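Local coordinates for alanine glyoxylate transaminase (Thermococcus litoralis, PDB 2ZC0), which probably catalyses the pyridoxal-phosphate-dependent transfer of the amino group of alanine to glyoxylate, yielding pyruvate and glycine, at residues Y91-V96 against D226-K231; G122-T127 against G143-G148; G55-E60 against Q284-E289; G344-S349 against S373-I378; G115-D120 against K266-Q271. All coordinates share one frame; numbering follows the deposited sequence.

Contact 1 (Y91-V96 against D226-K231)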
# COMPACT_ATOMS: atom_id res chain seq x y z
N TYR A 91 12.93 36.05 -15.58
CA TYR A 91 12.88 36.44 -14.17
C TYR A 91 13.28 35.42 -13.11
O TYR A 91 13.13 35.70 -11.92
CB TYR A 91 11.49 36.96 -13.82
CG TYR A 91 11.04 38.11 -14.68
CD1 TYR A 91 10.06 37.93 -15.67
CD2 TYR A 91 11.57 39.39 -14.52
CE1 TYR A 91 9.63 38.98 -16.46
CE2 TYR A 91 11.15 40.45 -15.31
CZ TYR A 91 10.18 40.25 -16.27
OH TYR A 91 9.75 41.29 -17.05
N ASP A 92 13.76 34.24 -13.51
CA ASP A 92 14.16 33.23 -12.52
C ASP A 92 15.36 32.39 -12.98
O ASP A 92 15.59 31.30 -12.45
CB ASP A 92 12.96 32.32 -12.19
CG ASP A 92 12.97 31.82 -10.74
OD1 ASP A 92 13.46 32.55 -9.85
OD2 ASP A 92 12.46 30.71 -10.47
N HIS A 93 16.12 32.90 -13.95
CA HIS A 93 17.30 32.20 -14.47
C HIS A 93 17.05 30.74 -14.83
O HIS A 93 17.93 29.90 -14.68
CB HIS A 93 18.45 32.24 -13.47
CG HIS A 93 19.23 33.52 -13.49
ND1 HIS A 93 18.73 34.70 -12.98
CD2 HIS A 93 20.45 33.80 -13.99
CE1 HIS A 93 19.62 35.66 -13.16
NE2 HIS A 93 20.67 35.14 -13.78
N LEU A 94 15.86 30.44 -15.33
CA LEU A 94 15.57 29.06 -15.66
C LEU A 94 15.36 28.79 -17.14
O LEU A 94 14.43 29.32 -17.75
CB LEU A 94 14.36 28.59 -14.86
CG LEU A 94 14.19 27.09 -14.69
CD1 LEU A 94 15.52 26.45 -14.26
CD2 LEU A 94 13.10 26.83 -13.67
N GLU A 95 16.23 27.98 -17.72
CA GLU A 95 16.10 27.62 -19.13
C GLU A 95 15.39 26.27 -19.15
O GLU A 95 16.01 25.23 -18.92
CB GLU A 95 17.49 27.49 -19.77
CG GLU A 95 17.48 27.25 -21.28
CD GLU A 95 17.11 28.50 -22.08
OE1 GLU A 95 17.74 29.55 -21.85
OE2 GLU A 95 16.19 28.42 -22.92
N VAL A 96 14.08 26.28 -19.40
CA VAL A 96 13.30 25.05 -19.43
C VAL A 96 12.42 24.99 -20.66
O VAL A 96 11.92 26.01 -21.12
CB VAL A 96 12.37 24.94 -18.19
CG1 VAL A 96 11.32 26.03 -18.24
CG2 VAL A 96 11.68 23.58 -18.17
N ASP A 226 21.81 37.91 -6.69
CA ASP A 226 21.31 37.25 -7.89
C ASP A 226 21.24 35.77 -7.51
O ASP A 226 21.99 34.95 -8.04
CB ASP A 226 22.27 37.46 -9.07
CG ASP A 226 21.65 37.12 -10.42
OD1 ASP A 226 20.58 37.70 -10.75
OD2 ASP A 226 22.22 36.29 -11.16
N ILE A 227 20.36 35.43 -6.57
CA ILE A 227 20.24 34.05 -6.15
C ILE A 227 19.46 33.30 -7.23
O ILE A 227 18.46 33.81 -7.75
CB ILE A 227 19.48 33.89 -4.81
CG1 ILE A 227 18.01 34.24 -4.99
CG2 ILE A 227 20.13 34.77 -3.75
CD1 ILE A 227 17.09 33.56 -4.00
N VAL A 228 19.92 32.11 -7.56
CA VAL A 228 19.24 31.34 -8.58
C VAL A 228 18.73 30.03 -8.01
O VAL A 228 19.28 29.49 -7.04
CB VAL A 228 20.17 31.06 -9.79
CG1 VAL A 228 20.78 32.36 -10.28
CG2 VAL A 228 21.25 30.07 -9.40
N PRO A 229 17.63 29.51 -8.58
CA PRO A 229 17.01 28.26 -8.15
C PRO A 229 18.00 27.12 -8.30
O PRO A 229 18.93 27.20 -9.12
CB PRO A 229 15.84 28.11 -9.11
CG PRO A 229 15.45 29.52 -9.38
CD PRO A 229 16.77 30.21 -9.56
N LEU A 230 17.82 26.07 -7.51
CA LEU A 230 18.69 24.90 -7.62
C LEU A 230 18.53 24.32 -9.02
O LEU A 230 19.47 23.79 -9.60
CB LEU A 230 18.30 23.85 -6.59
CG LEU A 230 18.27 24.23 -5.11
CD1 LEU A 230 17.46 23.19 -4.33
CD2 LEU A 230 19.70 24.32 -4.56
N LYS A 231 17.33 24.44 -9.58
CA LYS A 231 17.09 23.90 -10.90
C LYS A 231 17.98 24.53 -11.98
O LYS A 231 18.32 23.87 -12.96
CB LYS A 231 15.62 24.05 -11.30
CG LYS A 231 15.27 23.30 -12.57
CD LYS A 231 15.63 21.84 -12.44
CE LYS A 231 15.23 21.02 -13.66
NZ LYS A 231 15.78 19.63 -13.53
O HOH W 1 23.14 35.12 -13.40

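Contact 2 (G122-T127 against G143-G148)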
# COMPACT_ATOMS: atom_id res chain seq x y z
N GLY A 122 5.72 4.23 3.40
CA GLY A 122 6.87 3.82 4.17
C GLY A 122 8.14 4.55 3.78
O GLY A 122 9.10 4.64 4.55
N ASP A 123 8.16 5.09 2.57
CA ASP A 123 9.32 5.83 2.10
C ASP A 123 9.60 6.99 3.06
O ASP A 123 8.68 7.61 3.59
CB ASP A 123 9.08 6.44 0.71
CG ASP A 123 9.26 5.45 -0.43
OD1 ASP A 123 9.65 4.29 -0.20
OD2 ASP A 123 9.01 5.87 -1.58
N VAL A 124 10.88 7.27 3.28
CA VAL A 124 11.27 8.39 4.12
C VAL A 124 11.53 9.54 3.17
O VAL A 124 12.18 9.37 2.16
CB VAL A 124 12.57 8.12 4.90
CG1 VAL A 124 13.17 9.46 5.39
CG2 VAL A 124 12.30 7.20 6.07
N VAL A 125 10.99 10.71 3.48
CA VAL A 125 11.26 11.87 2.65
C VAL A 125 11.84 12.89 3.61
O VAL A 125 11.28 13.12 4.68
CB VAL A 125 9.98 12.43 1.97
CG1 VAL A 125 8.84 12.43 2.92
CG2 VAL A 125 10.24 13.83 1.48
N ILE A 126 12.99 13.47 3.26
CA ILE A 126 13.61 14.44 4.13
C ILE A 126 13.20 15.85 3.75
O ILE A 126 13.06 16.18 2.58
CB ILE A 126 15.17 14.24 4.16
CG1 ILE A 126 15.88 15.53 4.57
CG2 ILE A 126 15.65 13.75 2.83
CD1 ILE A 126 16.00 16.56 3.46
N THR A 127 12.99 16.68 4.77
CA THR A 127 12.56 18.06 4.60
C THR A 127 13.33 18.94 5.57
O THR A 127 14.15 18.46 6.34
CB THR A 127 11.08 18.22 4.96
OG1 THR A 127 10.91 18.01 6.37
CG2 THR A 127 10.23 17.18 4.22
N GLY A 143 1.38 8.17 3.01
CA GLY A 143 2.16 7.13 3.66
C GLY A 143 3.64 7.38 3.91
O GLY A 143 4.32 6.54 4.48
N ALA A 144 4.14 8.54 3.51
CA ALA A 144 5.55 8.86 3.71
C ALA A 144 5.93 9.09 5.17
O ALA A 144 5.08 9.44 5.99
CB ALA A 144 5.93 10.11 2.89
N LYS A 145 7.21 8.90 5.46
CA LYS A 145 7.78 9.11 6.79
C LYS A 145 8.66 10.36 6.67
O LYS A 145 9.60 10.38 5.88
CB LYS A 145 8.64 7.91 7.18
CG LYS A 145 8.75 7.68 8.67
CD LYS A 145 9.36 8.85 9.42
CE LYS A 145 9.30 8.62 10.93
NZ LYS A 145 9.76 9.79 11.70
N ILE A 146 8.37 11.38 7.46
CA ILE A 146 9.14 12.61 7.38
C ILE A 146 10.32 12.73 8.35
O ILE A 146 10.18 12.48 9.55
CB ILE A 146 8.20 13.82 7.53
CG1 ILE A 146 7.32 13.90 6.28
CG2 ILE A 146 8.99 15.12 7.71
CD1 ILE A 146 6.22 14.87 6.39
N GLU A 147 11.49 13.07 7.82
CA GLU A 147 12.71 13.28 8.62
C GLU A 147 13.14 14.71 8.34
O GLU A 147 13.55 15.03 7.22
CB GLU A 147 13.84 12.33 8.20
CG GLU A 147 13.68 10.88 8.61
CD GLU A 147 13.62 10.68 10.12
OE1 GLU A 147 14.03 11.59 10.87
OE2 GLU A 147 13.17 9.59 10.54
N GLY A 148 13.05 15.57 9.34
CA GLY A 148 13.44 16.96 9.16
C GLY A 148 14.92 17.22 9.42
O GLY A 148 15.58 16.44 10.09

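Contact 3 (G55-E60 against Q284-E289)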
# COMPACT_ATOMS: atom_id res chain seq x y z
N GLY A 55 -9.81 41.86 -13.94
CA GLY A 55 -11.22 41.81 -14.24
C GLY A 55 -11.49 42.00 -15.72
O GLY A 55 -12.15 41.17 -16.33
N GLU A 56 -10.98 43.08 -16.32
CA GLU A 56 -11.23 43.31 -17.74
C GLU A 56 -10.58 42.24 -18.62
O GLU A 56 -11.14 41.89 -19.65
CB GLU A 56 -10.76 44.73 -18.19
CG GLU A 56 -11.93 45.75 -18.43
CD GLU A 56 -12.35 45.91 -19.91
OE1 GLU A 56 -13.50 46.38 -20.17
OE2 GLU A 56 -11.53 45.58 -20.81
N ILE A 57 -9.42 41.72 -18.22
CA ILE A 57 -8.80 40.68 -19.04
C ILE A 57 -9.66 39.41 -18.95
O ILE A 57 -9.83 38.69 -19.94
CB ILE A 57 -7.33 40.39 -18.62
CG1 ILE A 57 -7.19 38.99 -18.04
CG2 ILE A 57 -6.86 41.41 -17.63
CD1 ILE A 57 -6.85 37.95 -19.07
N ALA A 58 -10.23 39.17 -17.78
CA ALA A 58 -11.10 38.01 -17.57
C ALA A 58 -12.32 38.14 -18.49
O ALA A 58 -12.72 37.18 -19.15
CB ALA A 58 -11.54 37.93 -16.11
N LYS A 59 -12.91 39.33 -18.53
CA LYS A 59 -14.07 39.59 -19.37
C LYS A 59 -13.71 39.42 -20.85
O LYS A 59 -14.46 38.79 -21.61
CB LYS A 59 -14.59 41.02 -19.15
CG LYS A 59 -15.96 41.29 -19.77
CD LYS A 59 -16.05 42.68 -20.38
CE LYS A 59 -15.72 43.78 -19.37
NZ LYS A 59 -15.75 45.12 -20.03
N GLU A 60 -12.58 40.00 -21.23
CA GLU A 60 -12.08 39.93 -22.61
C GLU A 60 -11.89 38.48 -23.03
O GLU A 60 -12.41 38.05 -24.07
CB GLU A 60 -10.74 40.68 -22.72
CG GLU A 60 -10.83 42.21 -22.69
CD GLU A 60 -9.44 42.88 -22.63
OE1 GLU A 60 -9.36 44.12 -22.80
OE2 GLU A 60 -8.44 42.15 -22.40
N GLN A 284 -6.00 30.02 -16.48
CA GLN A 284 -4.88 29.83 -17.39
C GLN A 284 -4.83 30.98 -18.40
O GLN A 284 -3.77 31.56 -18.63
CB GLN A 284 -4.99 28.48 -18.12
CG GLN A 284 -4.85 27.24 -17.23
CD GLN A 284 -4.76 25.97 -18.05
OE1 GLN A 284 -5.59 25.05 -17.90
NE2 GLN A 284 -3.76 25.90 -18.92
N TYR A 285 -5.97 31.31 -18.99
CA TYR A 285 -6.03 32.38 -19.96
C TYR A 285 -5.74 33.74 -19.32
O TYR A 285 -5.03 34.56 -19.89
CB TYR A 285 -7.38 32.36 -20.68
CG TYR A 285 -7.39 31.41 -21.86
CD1 TYR A 285 -6.59 31.66 -22.97
CD2 TYR A 285 -8.15 30.24 -21.85
CE1 TYR A 285 -6.54 30.77 -24.04
CE2 TYR A 285 -8.11 29.34 -22.92
CZ TYR A 285 -7.30 29.62 -24.01
OH TYR A 285 -7.22 28.74 -25.07
N ILE A 286 -6.28 33.96 -18.12
CA ILE A 286 -6.03 35.20 -17.40
C ILE A 286 -4.51 35.35 -17.21
O ILE A 286 -3.95 36.44 -17.40
CB ILE A 286 -6.70 35.22 -16.01
CG1 ILE A 286 -8.22 35.39 -16.15
CG2 ILE A 286 -6.13 36.36 -15.17
CD1 ILE A 286 -8.93 35.51 -14.81
N ALA A 287 -3.86 34.26 -16.81
CA ALA A 287 -2.42 34.23 -16.58
C ALA A 287 -1.63 34.40 -17.88
O ALA A 287 -0.53 34.96 -17.88
CB ALA A 287 -2.02 32.91 -15.91
N LEU A 288 -2.20 33.90 -18.97
CA LEU A 288 -1.56 34.00 -20.27
C LEU A 288 -1.47 35.45 -20.73
O LEU A 288 -0.43 35.90 -21.22
CB LEU A 288 -2.33 33.18 -21.31
CG LEU A 288 -1.80 33.26 -22.74
CD1 LEU A 288 -0.34 32.82 -22.79
CD2 LEU A 288 -2.65 32.40 -23.64
N GLU A 289 -2.58 36.18 -20.60
CA GLU A 289 -2.63 37.59 -20.99
C GLU A 289 -1.78 38.42 -20.04
O GLU A 289 -1.05 39.31 -20.46
CB GLU A 289 -4.06 38.11 -20.97
CG GLU A 289 -4.86 37.74 -22.20
CD GLU A 289 -4.16 38.15 -23.49
OE1 GLU A 289 -3.80 39.34 -23.62
OE2 GLU A 289 -3.96 37.27 -24.35

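Contact 4 (G344-S349 against S373-I378)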
# COMPACT_ATOMS: atom_id res chain seq x y z
N GLY A 344 10.06 27.19 26.08
CA GLY A 344 9.15 26.52 26.99
C GLY A 344 7.71 27.01 26.92
O GLY A 344 6.79 26.31 27.35
N ALA A 345 7.51 28.21 26.39
CA ALA A 345 6.18 28.80 26.27
C ALA A 345 5.36 28.12 25.17
O ALA A 345 5.87 27.85 24.09
CB ALA A 345 6.30 30.28 25.97
N ASP A 346 4.08 27.86 25.47
CA ASP A 346 3.18 27.20 24.52
C ASP A 346 2.67 28.18 23.47
O ASP A 346 1.96 29.14 23.78
CB ASP A 346 1.99 26.59 25.27
CG ASP A 346 1.04 25.86 24.34
OD1 ASP A 346 1.15 24.62 24.22
OD2 ASP A 346 0.18 26.51 23.72
N GLY A 347 3.00 27.91 22.21
CA GLY A 347 2.58 28.79 21.13
C GLY A 347 1.15 28.65 20.64
O GLY A 347 0.56 29.63 20.18
N ILE A 348 0.56 27.46 20.73
CA ILE A 348 -0.80 27.33 20.24
C ILE A 348 -1.84 27.95 21.16
O ILE A 348 -2.84 28.51 20.69
CB ILE A 348 -1.18 25.85 19.93
CG1 ILE A 348 -1.72 25.16 21.17
CG2 ILE A 348 0.03 25.09 19.40
CD1 ILE A 348 -2.34 23.82 20.85
N SER A 349 -1.63 27.88 22.48
CA SER A 349 -2.57 28.48 23.41
C SER A 349 -2.43 30.00 23.30
O SER A 349 -3.42 30.73 23.27
CB SER A 349 -2.28 28.04 24.85
OG SER A 349 -1.05 28.57 25.31
N SER A 373 10.24 19.97 18.47
CA SER A 373 10.68 21.36 18.57
C SER A 373 9.59 22.32 18.09
O SER A 373 8.58 21.89 17.53
CB SER A 373 11.93 21.59 17.72
OG SER A 373 12.94 20.65 18.03
N GLY A 374 9.81 23.61 18.32
CA GLY A 374 8.88 24.63 17.87
C GLY A 374 7.71 24.98 18.77
O GLY A 374 6.88 25.80 18.39
N LYS A 375 7.63 24.37 19.94
CA LYS A 375 6.52 24.64 20.87
C LYS A 375 6.22 26.11 21.10
O LYS A 375 5.07 26.49 21.31
CB LYS A 375 6.80 24.00 22.23
CG LYS A 375 5.63 24.13 23.20
CD LYS A 375 6.00 23.62 24.59
CE LYS A 375 4.80 23.64 25.54
NZ LYS A 375 3.70 22.74 25.08
N ASN A 376 7.26 26.94 21.07
CA ASN A 376 7.12 28.37 21.30
C ASN A 376 7.08 29.21 20.03
O ASN A 376 7.12 30.44 20.09
CB ASN A 376 8.28 28.85 22.19
CG ASN A 376 9.65 28.63 21.54
OD1 ASN A 376 9.97 27.52 21.09
ND2 ASN A 376 10.47 29.69 21.51
N ALA A 377 7.01 28.55 18.88
CA ALA A 377 6.99 29.27 17.62
C ALA A 377 5.62 29.85 17.27
O ALA A 377 4.59 29.31 17.64
CB ALA A 377 7.47 28.36 16.50
N ILE A 378 5.64 30.96 16.55
CA ILE A 378 4.42 31.61 16.10
C ILE A 378 4.72 32.20 14.72
O ILE A 378 5.63 33.02 14.58
CB ILE A 378 3.95 32.75 17.05
CG1 ILE A 378 3.13 32.18 18.21
CG2 ILE A 378 3.10 33.75 16.28
CD1 ILE A 378 3.94 31.50 19.28

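Contact 5 (G115-D120 against K266-Q271)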
# COMPACT_ATOMS: atom_id res chain seq x y z
N GLY A 115 3.94 13.55 -5.24
CA GLY A 115 3.99 12.57 -4.17
C GLY A 115 3.38 11.26 -4.59
O GLY A 115 3.86 10.18 -4.23
N ARG A 116 2.32 11.34 -5.37
CA ARG A 116 1.64 10.14 -5.82
C ARG A 116 2.50 9.29 -6.76
O ARG A 116 2.40 8.07 -6.76
CB ARG A 116 0.32 10.52 -6.47
CG ARG A 116 -0.62 11.20 -5.49
CD ARG A 116 -1.97 11.46 -6.12
NE ARG A 116 -2.41 10.26 -6.82
CZ ARG A 116 -3.67 9.98 -7.12
NH1 ARG A 116 -4.64 10.83 -6.78
NH2 ARG A 116 -3.94 8.84 -7.77
N VAL A 117 3.36 9.92 -7.53
CA VAL A 117 4.21 9.21 -8.45
C VAL A 117 5.56 8.83 -7.85
O VAL A 117 6.22 7.90 -8.31
CB VAL A 117 4.49 10.07 -9.71
CG1 VAL A 117 5.63 9.48 -10.52
CG2 VAL A 117 3.23 10.16 -10.56
N LEU A 118 5.96 9.53 -6.80
CA LEU A 118 7.26 9.30 -6.21
C LEU A 118 7.31 8.64 -4.83
O LEU A 118 8.36 8.17 -4.42
CB LEU A 118 8.03 10.62 -6.17
CG LEU A 118 8.29 11.31 -7.52
CD1 LEU A 118 8.98 12.65 -7.28
CD2 LEU A 118 9.14 10.43 -8.42
N ILE A 119 6.18 8.57 -4.15
CA ILE A 119 6.17 7.98 -2.81
C ILE A 119 5.44 6.64 -2.66
O ILE A 119 4.28 6.51 -3.05
CB ILE A 119 5.53 8.95 -1.81
CG1 ILE A 119 6.32 10.25 -1.77
CG2 ILE A 119 5.48 8.32 -0.42
CD1 ILE A 119 5.60 11.34 -1.06
N ASP A 120 6.12 5.63 -2.12
CA ASP A 120 5.49 4.35 -1.84
C ASP A 120 5.31 4.41 -0.31
O ASP A 120 6.17 4.93 0.40
CB ASP A 120 6.40 3.16 -2.19
CG ASP A 120 6.27 2.69 -3.64
OD1 ASP A 120 5.13 2.39 -4.08
OD2 ASP A 120 7.30 2.59 -4.33
N LYS A 266 6.48 11.88 -17.65
CA LYS A 266 5.54 11.02 -18.38
C LYS A 266 4.43 10.49 -17.47
O LYS A 266 3.25 10.54 -17.82
CB LYS A 266 6.29 9.84 -19.01
CG LYS A 266 5.45 8.86 -19.83
CD LYS A 266 6.22 7.55 -20.07
CE LYS A 266 5.57 6.67 -21.15
NZ LYS A 266 5.77 7.19 -22.54
N LYS A 267 4.81 10.00 -16.29
CA LYS A 267 3.85 9.46 -15.35
C LYS A 267 3.03 10.54 -14.65
O LYS A 267 1.87 10.33 -14.32
CB LYS A 267 4.55 8.59 -14.30
CG LYS A 267 4.91 7.21 -14.83
CD LYS A 267 3.64 6.51 -15.34
CE LYS A 267 3.95 5.14 -15.90
NZ LYS A 267 3.00 4.12 -15.34
N VAL A 268 3.63 11.69 -14.41
CA VAL A 268 2.87 12.75 -13.77
C VAL A 268 1.76 13.19 -14.71
O VAL A 268 0.68 13.57 -14.28
CB VAL A 268 3.73 13.96 -13.45
CG1 VAL A 268 2.83 15.14 -13.10
CG2 VAL A 268 4.66 13.63 -12.29
N LEU A 269 2.05 13.14 -16.00
CA LEU A 269 1.10 13.53 -17.03
C LEU A 269 0.01 12.46 -17.24
O LEU A 269 -1.16 12.80 -17.36
CB LEU A 269 1.87 13.79 -18.33
CG LEU A 269 1.69 15.12 -19.08
CD1 LEU A 269 1.62 16.29 -18.11
CD2 LEU A 269 2.88 15.28 -20.04
N MET A 270 0.40 11.18 -17.29
CA MET A 270 -0.54 10.08 -17.48
C MET A 270 -1.61 10.01 -16.41
O MET A 270 -2.75 9.67 -16.69
CB MET A 270 0.17 8.73 -17.48
CG MET A 270 0.87 8.30 -18.75
SD MET A 270 1.39 6.54 -18.62
CE MET A 270 2.29 6.34 -20.16
N GLN A 271 -1.23 10.32 -15.17
CA GLN A 271 -2.20 10.25 -14.07
C GLN A 271 -3.06 11.50 -13.89
O GLN A 271 -4.15 11.41 -13.33
CB GLN A 271 -1.48 9.97 -12.74
CG GLN A 271 -0.55 11.09 -12.31
CD GLN A 271 -0.16 11.05 -10.83
OE1 GLN A 271 -0.39 10.06 -10.13
NE2 GLN A 271 0.46 12.12 -10.36
O HOH W 2 -1.70 7.98 -9.34

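Contact 1 (Y91-V96 against D226-K231)
H93, D92 and L94 pack on V228, P229 and K231 in a loop-to-loop contact: the loop leaving helix 78-91 lies along the long connection between strands 210-214 and 239-244. At the outer end, methyl CG1 of V228 sits over one face of the H93 imidazole, 4.0 Å from the ring centroid, a CH-pi contact shifted toward the rim on the CG side. The carboxylate of D226 comes to the far end of the same ring with its plane turned 72° from it. D226 OD2 lies 3.3 Å from H93 NE2, but the angle is too poor for a bond; a water bridges them instead, donating a hydrogen bond to D226 OD2 at 2.7 Å and accepting weakly from H93 NE2. Further in, P229 meets D92 with two adjacent ring carbons: CD lies 3.3 Å from the D92 carbonyl O, and CG 3.4 Å from D92 OD2. That carboxylate oxygen is bonded by N218 ND2. L94 CD1 rests 3.6 Å from K231 CG. The lysine chain bends at chi2 (56°) and carries NZ away to D234, E261 and the carbonyl of V239, so only its aliphatic root serves this contact. E213, near the end of strand 210-214, takes the backbone N-H of both L230 and K231. These are loops packed together beside the sheet in the large alpha/beta domain of a fold-type I aminotransferase.

Contact 2 (G122-T127 against G143-G148)
E147 starts its contact with V124 at CB, 4.1 Å from V124 CG1, and tightens it at CG, which comes to 3.6 Å from the same methyl. CG of E147 stands anti to its own carbonyl carbon, and a second bend at chi2 (-61°) swings the carboxylate back along its own strand. There OE2 meets K145 NZ in a long salt bridge, and OE1 makes a weak, long ion pair with K164 of helix 158-170. CG2 of V124 leans the other way, onto K145 CB, the two side chains running alongside each other. Beneath them the backbones pair as neighbouring parallel strands of the mixed sheet, 124-129 and 145-152, the two strands of a beta-alpha-beta unit whose crossover is helix 133-140. K145 and V125 set the rhythm: K145 N gives to D123 O at 2.7 Å, and V125 N gives to K145 O at 2.8 Å. Farther along, E147 N reaches V125 O, and T127 N reaches E147 O at 3.0 Å. Before the strands begin, G122 N bonds to G143 O, whose residue closes helix 133-140 as the C-prime of a Schellman motif. On the opposite sheet face V125 CG1 touches A144 CB at 3.7 Å and I146 CG1 at 4.0 Å, under F139 of the crossover helix. I146 also lies against E140 there, a residue known to bind zinc, and its CG2 meets T127 OG1.

Contact 3 (G55-E60 against Q284-E289)
I57 projects from helix 51-64 straight at helix 281-292, and its delta methyl does most of the touching. CD1 of I57 comes to 3.3 Å from I286 CA, tighter than carbon atoms normally pack, and to 3.4 Å from E289 CB, so it is wedged against the backbone between two side chains one turn apart. Its chi1 of 113° and chi2 of 91° both lie off the usual staggered values, so strain or a doubtful placement is possible and the 3.3 Å approach of I57 CD1 to I286 CA should be read with caution; in the model the side chain slants across I286. I286 answers with an ordinary rotamer. Its CG1 stands anti to the carbonyl carbon, and the chain then runs on extended, which sends CD1 past I57 to A58, 3.8 Å from A58 CB. The other branch, CG2, turns back to I57 CG1 at 4.0 Å. One turn later, E289 CG stands anti to the carbonyl carbon, beside the backbone N, and the chain bends again at chi2, keeping CB and CG against the I57 methyl while its carboxylate leaves toward R293. That arginine bonds E60 in a salt bridge and E289 only in a long, weak ion pair, and probably eases the like charges, E60 OE2 being 5.6 Å from E289 OE1. The helix segments cross at 118°, their axes 9.3 Å apart. Beyond I286, L288 leans on helix 78-91; A58 and K59 also pack against the same helix of the third subunit.

Contact 4 (G344-S349 against S373-I378)
OD2 of D346 is gripped twice by S349, from its backbone N at 2.6 Å and from its OG at 2.9 Å, while OD1 of the same carboxylate faces K375 across the contact. D346 is the N-cap of helix 347-357, and the contact sets this helix start against the type I turn G374-A377 that leads into strand 377-381. The capping N-H comes nearly along the C-O axis, whereas the hydroxyl approaches from above the carboxylate plane. OD1 offers its anti lone pair to K375 NZ in a salt bridge of 3.3 Å; the lysine chain runs extended past G344 and A345 and bends only at chi4 (62°), which turns NZ in to the acid. An alanine here would probably leave S349 N and OG without their acceptor and K375 NZ without its charged mate. The backbones meet more tightly than the side chains: G347 N bonds to K375 O at 2.7 Å, almost straight off the carbonyl. A345 O, next along, rests on N376, 3.2 Å from its CB, with N376 ND2 turned away to the carbonyl of L341, just past strand 336-340. G347 has to be a glycine at this approach, since a beta carbon on it would run into the carbonyl oxygens of K375 and A377. In the place such a carbon would crowd, I378 CD1 lies 3.6 Å from G347 CA.

Contact 5 (G115-D120 against K266-Q271)
V117 of helix 106-118 wedges into helix 262-272, and its CG2 methyl makes the tight part of the contact. CG2 lies 3.4 Å from Q271 NE2 and also touches Q271 CD and OE1, nestled against the whole amide end. The same methyl touches V268 CG2 at 4.1 Å, and the other one, V117 CG1, meets K267 CB at 4.0 Å. Chi1 of 65° puts Q271 CG between its own N and carbonyl carbon, and from there the chain runs extended to bring the amide across to V117. On the R116 side the fit is looser: guanidinium and amide planes stand 83° apart, and a water fills in, accepting from R116 NH2 at 2.9 Å and donating to Q271 OE1 at 2.6 Å. Q271 NE2 meanwhile gives to the carbonyl of L113. A leucine in place of Q271 would probably leave that carbonyl and the bridging water each short of a partner. The charged ends turn to a neighbouring subunit: R116 NH1 pairs with D112 of the third subunit, and K267 NZ bonds the backbone of A11 and I14 there. Van der Waals contact of V117 and one water thus join the helices, while the charged ends of R116 and K267 serve the interface with the third subunit.

Contacts 2, 3 and 5 are buried, while contacts 1 and 4 are only partly so, with exposed residues such as H93 and K375. Contact 2 is mostly backbone hydrogen bonding within the sheet; contact 3 is mainly apolar helix packing, and contact 5 sets a valine against a buried amide with one bridging water; both face the third subunit. Contact 4 alone pairs a helix cap with a salt bridge across its segments, and contact 1 uses proline and imidazole packing with a bridging water. Contacts 2 and 5 touch through A144 and I119, and helix 106-118 is followed by strand 124-129. Along the chain contact 2 nests inside contacts 1, 3 and 5, while contact 4 follows them all.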